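DNA polymerase (Bacillus phage phi29, PDB 2PYJ) replicates the viral DNA by protein-primed, strand-displacing synthesis with high processivity and fidelity, and in its natural form also proofreads with a 3'-5' exonuclease activity. Local coordinates at residues H287-F292 against G321-L326. The protein carries 2 engineered substitutions. Residues are numbered along the deposited sequence; the frame is centred on the assembly and turned at random.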
ATOM      1  N   HIS G 287      17.217  16.170  17.280  1.00  9.87           N
ATOM      2  CA  HIS G 287      16.107  17.043  17.659  1.00 12.30           C
ATOM      3  C   HIS G 287      16.611  18.482  17.683  1.00 13.45           C
ATOM      4  O   HIS G 287      17.544  18.811  18.418  1.00 12.05           O
ATOM      5  CB  HIS G 287      15.531  16.648  19.029  1.00 10.33           C
ATOM      6  CG  HIS G 287      14.307  17.430  19.423  1.00 10.66           C
ATOM      7  ND1 HIS G 287      13.925  17.604  20.736  1.00  8.22           N
ATOM      8  CD2 HIS G 287      13.399  18.101  18.677  1.00 11.07           C
ATOM      9  CE1 HIS G 287      12.830  18.340  20.780  1.00  9.79           C
ATOM     10  NE2 HIS G 287      12.491  18.653  19.543  1.00 10.15           N
ATOM     11  N   ILE G 288      16.018  19.319  16.840  1.00 15.33           N
ATOM     12  CA  ILE G 288      16.325  20.754  16.802  1.00 16.68           C
ATOM     13  C   ILE G 288      15.070  21.608  16.886  1.00 16.74           C
ATOM     14  O   ILE G 288      13.964  21.151  16.574  1.00 17.72           O
ATOM     15  CB  ILE G 288      17.098  21.164  15.506  1.00 19.35           C
ATOM     16  CG1 ILE G 288      16.200  21.039  14.259  1.00 19.93           C
ATOM     17  CG2 ILE G 288      18.397  20.335  15.361  1.00 19.05           C
ATOM     18  CD1 ILE G 288      16.791  21.658  13.016  1.00 22.32           C
ATOM     19  N   ARG G 289      15.259  22.846  17.343  1.00 15.89           N
ATOM     20  CA  ARG G 289      14.319  23.932  17.119  1.00 15.51           C
ATOM     21  C   ARG G 289      15.075  25.013  16.350  1.00 14.79           C
ATOM     22  O   ARG G 289      16.206  25.346  16.706  1.00 14.06           O
ATOM     23  CB  ARG G 289      13.774  24.476  18.436  1.00 16.53           C
ATOM     24  CG  ARG G 289      12.638  23.634  19.035  1.00 19.44           C
ATOM     25  CD  ARG G 289      12.072  24.265  20.313  1.00 22.71           C
ATOM     26  NE  ARG G 289      12.942  24.041  21.470  1.00 25.80           N
ATOM     27  CZ  ARG G 289      12.871  22.988  22.292  1.00 27.81           C
ATOM     28  NH1 ARG G 289      11.959  22.033  22.110  1.00 27.39           N
ATOM     29  NH2 ARG G 289      13.722  22.889  23.311  1.00 28.47           N
ATOM     30  N   CYS G 290      14.467  25.530  15.280  1.00 13.19           N
ATOM     31  CA  CYS G 290      15.103  26.557  14.455  1.00 13.26           C
ATOM     32  C   CYS G 290      14.096  27.417  13.703  1.00 12.85           C
ATOM     33  O   CYS G 290      12.880  27.172  13.737  1.00 13.89           O
ATOM     34  CB  CYS G 290      16.070  25.908  13.441  1.00 14.11           C
ATOM     35  SG  CYS G 290      15.236  24.987  12.092  1.00 16.52           S
ATOM     36  N   GLU G 291      14.619  28.446  13.049  1.00 11.87           N
ATOM     37  CA  GLU G 291      13.895  29.184  12.013  1.00 10.90           C
ATOM     38  C   GLU G 291      14.673  29.002  10.724  1.00  9.94           C
ATOM     39  O   GLU G 291      15.851  28.664  10.771  1.00  9.52           O
ATOM     40  CB  GLU G 291      13.766  30.648  12.393  1.00 11.98           C
ATOM     41  CG  GLU G 291      13.143  30.828  13.767  1.00 14.49           C
ATOM     42  CD  GLU G 291      12.887  32.255  14.116  1.00 16.06           C
ATOM     43  OE1 GLU G 291      13.549  32.755  15.038  1.00 18.51           O
ATOM     44  OE2 GLU G 291      12.028  32.880  13.476  1.00 15.98           O
ATOM     45  N   PHE G 292      14.025  29.189   9.578  1.00  7.85           N
ATOM     46  CA  PHE G 292      14.694  28.960   8.291  1.00  8.68           C
ATOM     47  C   PHE G 292      14.147  29.818   7.165  1.00 10.93           C
ATOM     48  O   PHE G 292      13.023  30.281   7.223  1.00  8.40           O
ATOM     49  CB  PHE G 292      14.646  27.468   7.891  1.00  9.64           C
ATOM     50  CG  PHE G 292      13.244  26.892   7.847  1.00  9.96           C
ATOM     51  CD1 PHE G 292      12.440  27.058   6.714  1.00 10.05           C
ATOM     52  CD2 PHE G 292      12.732  26.179   8.940  1.00  9.41           C
ATOM     53  CE1 PHE G 292      11.149  26.530   6.676  1.00 10.83           C
ATOM     54  CE2 PHE G 292      11.455  25.657   8.906  1.00  9.71           C
ATOM     55  CZ  PHE G 292      10.659  25.835   7.773  1.00 10.03           C
ATOM     56  N   GLY G 321       8.165  33.201  11.047  1.00  6.44           N
ATOM     57  CA  GLY G 321       8.071  33.771  12.387  1.00  7.27           C
ATOM     58  C   GLY G 321       7.670  32.810  13.510  1.00  7.32           C
ATOM     59  O   GLY G 321       7.578  33.217  14.675  1.00 10.59           O
ATOM     60  N   GLU G 322       7.439  31.546  13.180  1.00  7.90           N
ATOM     61  CA  GLU G 322       7.266  30.513  14.201  1.00  9.25           C
ATOM     62  C   GLU G 322       8.526  29.639  14.277  1.00 12.90           C
ATOM     63  O   GLU G 322       9.327  29.611  13.332  1.00 12.19           O
ATOM     64  CB  GLU G 322       6.030  29.658  13.908  1.00  8.83           C
ATOM     65  CG  GLU G 322       4.726  30.454  13.771  1.00  5.83           C
ATOM     66  CD  GLU G 322       4.319  31.164  15.035  1.00  6.92           C
ATOM     67  OE1 GLU G 322       4.578  30.638  16.146  1.00  7.84           O
ATOM     68  OE2 GLU G 322       3.727  32.260  14.936  1.00  7.85           O
ATOM     69  N   ILE G 323       8.696  28.937  15.404  1.00 14.36           N
ATOM     70  CA  ILE G 323       9.869  28.068  15.619  1.00 16.89           C
ATOM     71  C   ILE G 323       9.563  26.647  15.167  1.00 17.55           C
ATOM     72  O   ILE G 323       8.630  26.006  15.689  1.00 20.55           O
ATOM     73  CB  ILE G 323      10.312  28.027  17.117  1.00 18.36           C
ATOM     74  CG1 ILE G 323      10.363  29.437  17.729  1.00 19.01           C
ATOM     75  CG2 ILE G 323      11.667  27.271  17.279  1.00 18.03           C
ATOM     76  CD1 ILE G 323      11.257  30.423  16.992  1.00 19.92           C
ATOM     77  N   ALA G 324      10.324  26.154  14.192  1.00 14.95           N
ATOM     78  CA  ALA G 324      10.154  24.793  13.716  1.00 14.68           C
ATOM     79  C   ALA G 324      10.837  23.832  14.673  1.00 16.82           C
ATOM     80  O   ALA G 324      12.037  23.953  14.949  1.00 15.96           O
ATOM     81  CB  ALA G 324      10.707  24.639  12.309  1.00 15.24           C
ATOM     82  N   ASP G 325      10.058  22.879  15.172  1.00 17.57           N
ATOM     83  CA  ASP G 325      10.518  21.912  16.150  1.00 16.72           C
ATOM     84  C   ASP G 325      10.576  20.550  15.465  1.00 15.85           C
ATOM     85  O   ASP G 325       9.548  19.904  15.264  1.00 14.42           O
ATOM     86  CB  ASP G 325       9.564  21.906  17.368  1.00 18.35           C
ATOM     87  CG  ASP G 325      10.102  21.094  18.540  1.00 18.61           C
ATOM     88  OD1 ASP G 325      10.669  20.007  18.319  1.00 18.38           O
ATOM     89  OD2 ASP G 325       9.947  21.544  19.684  1.00 20.32           O
ATOM     90  N   LEU G 326      11.792  20.112  15.127  1.00 13.64           N
ATOM     91  CA  LEU G 326      11.990  19.005  14.186  1.00 14.79           C
ATOM     92  C   LEU G 326      12.921  17.920  14.706  1.00 13.87           C
ATOM     93  O   LEU G 326      13.937  18.218  15.342  1.00 10.88           O
ATOM     94  CB  LEU G 326      12.558  19.548  12.863  1.00 15.28           C
ATOM     95  CG  LEU G 326      11.832  20.749  12.248  1.00 17.46           C
ATOM     96  CD1 LEU G 326      12.660  21.371  11.124  1.00 17.39           C
ATOM     97  CD2 LEU G 326      10.447  20.360  11.759  1.00 16.81           C
TER
HETATM   98  O   HOH W   1      10.537  31.976  11.553  1.00 18.80           O
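The carboxylate of D325 is gripped at both oxygens, by H287 and R289. H287 NE2 donates to D325 OD1 at 2.6 Å. The oxygen lies in the imidazole plane and is met on its syn side, and ring and carboxylate are turned 28° apart. D325 has CG anti to its backbone N (chi1 -170°), which brings the carboxylate within reach of H287 and R289. R289 lies alongside D325, pointing the same way. Its chain bends at chi3 and brings NH1 to D325 OD2 at 3.2 Å, a salt bridge that reaches the oxygen from above the carboxylate plane. R289 NE forms a second salt bridge with E346 OE1, so the guanidinium is held between two acids, which fixes its position. The ring of H287 also stacks on W327.

Beneath these side chains the two strands run antiparallel. I288 pairs with L326 and C290 with A324 as hydrogen-bonded pairs, and R289 faces D325 in the non-hydrogen-bonded position between them. The I288 N to L326 O bond measures 2.8 Å. Strand 283-294 is also paired with strand 340-356 in this antiparallel sheet of the polymerization region, and so lies between 324-329 and 340-356.

I288, C290, A324 and L326 put their side chains on the other face of the sheet. I288 CG1 meets L326 CB at 4.2 Å. The CB of A324 sits at the edge of the F292 ring, 3.6 Å from CE2. The F292 ring also meets that of Y340, their planes about 80° apart.

Just before A324 the chain is still loop. There I323 CD1 packs against E291 CG at 3.8 Å. One water bridges the two segments: it donates to E291 OE2 at 2.6 Å and to E322 O, and accepts from G321 N.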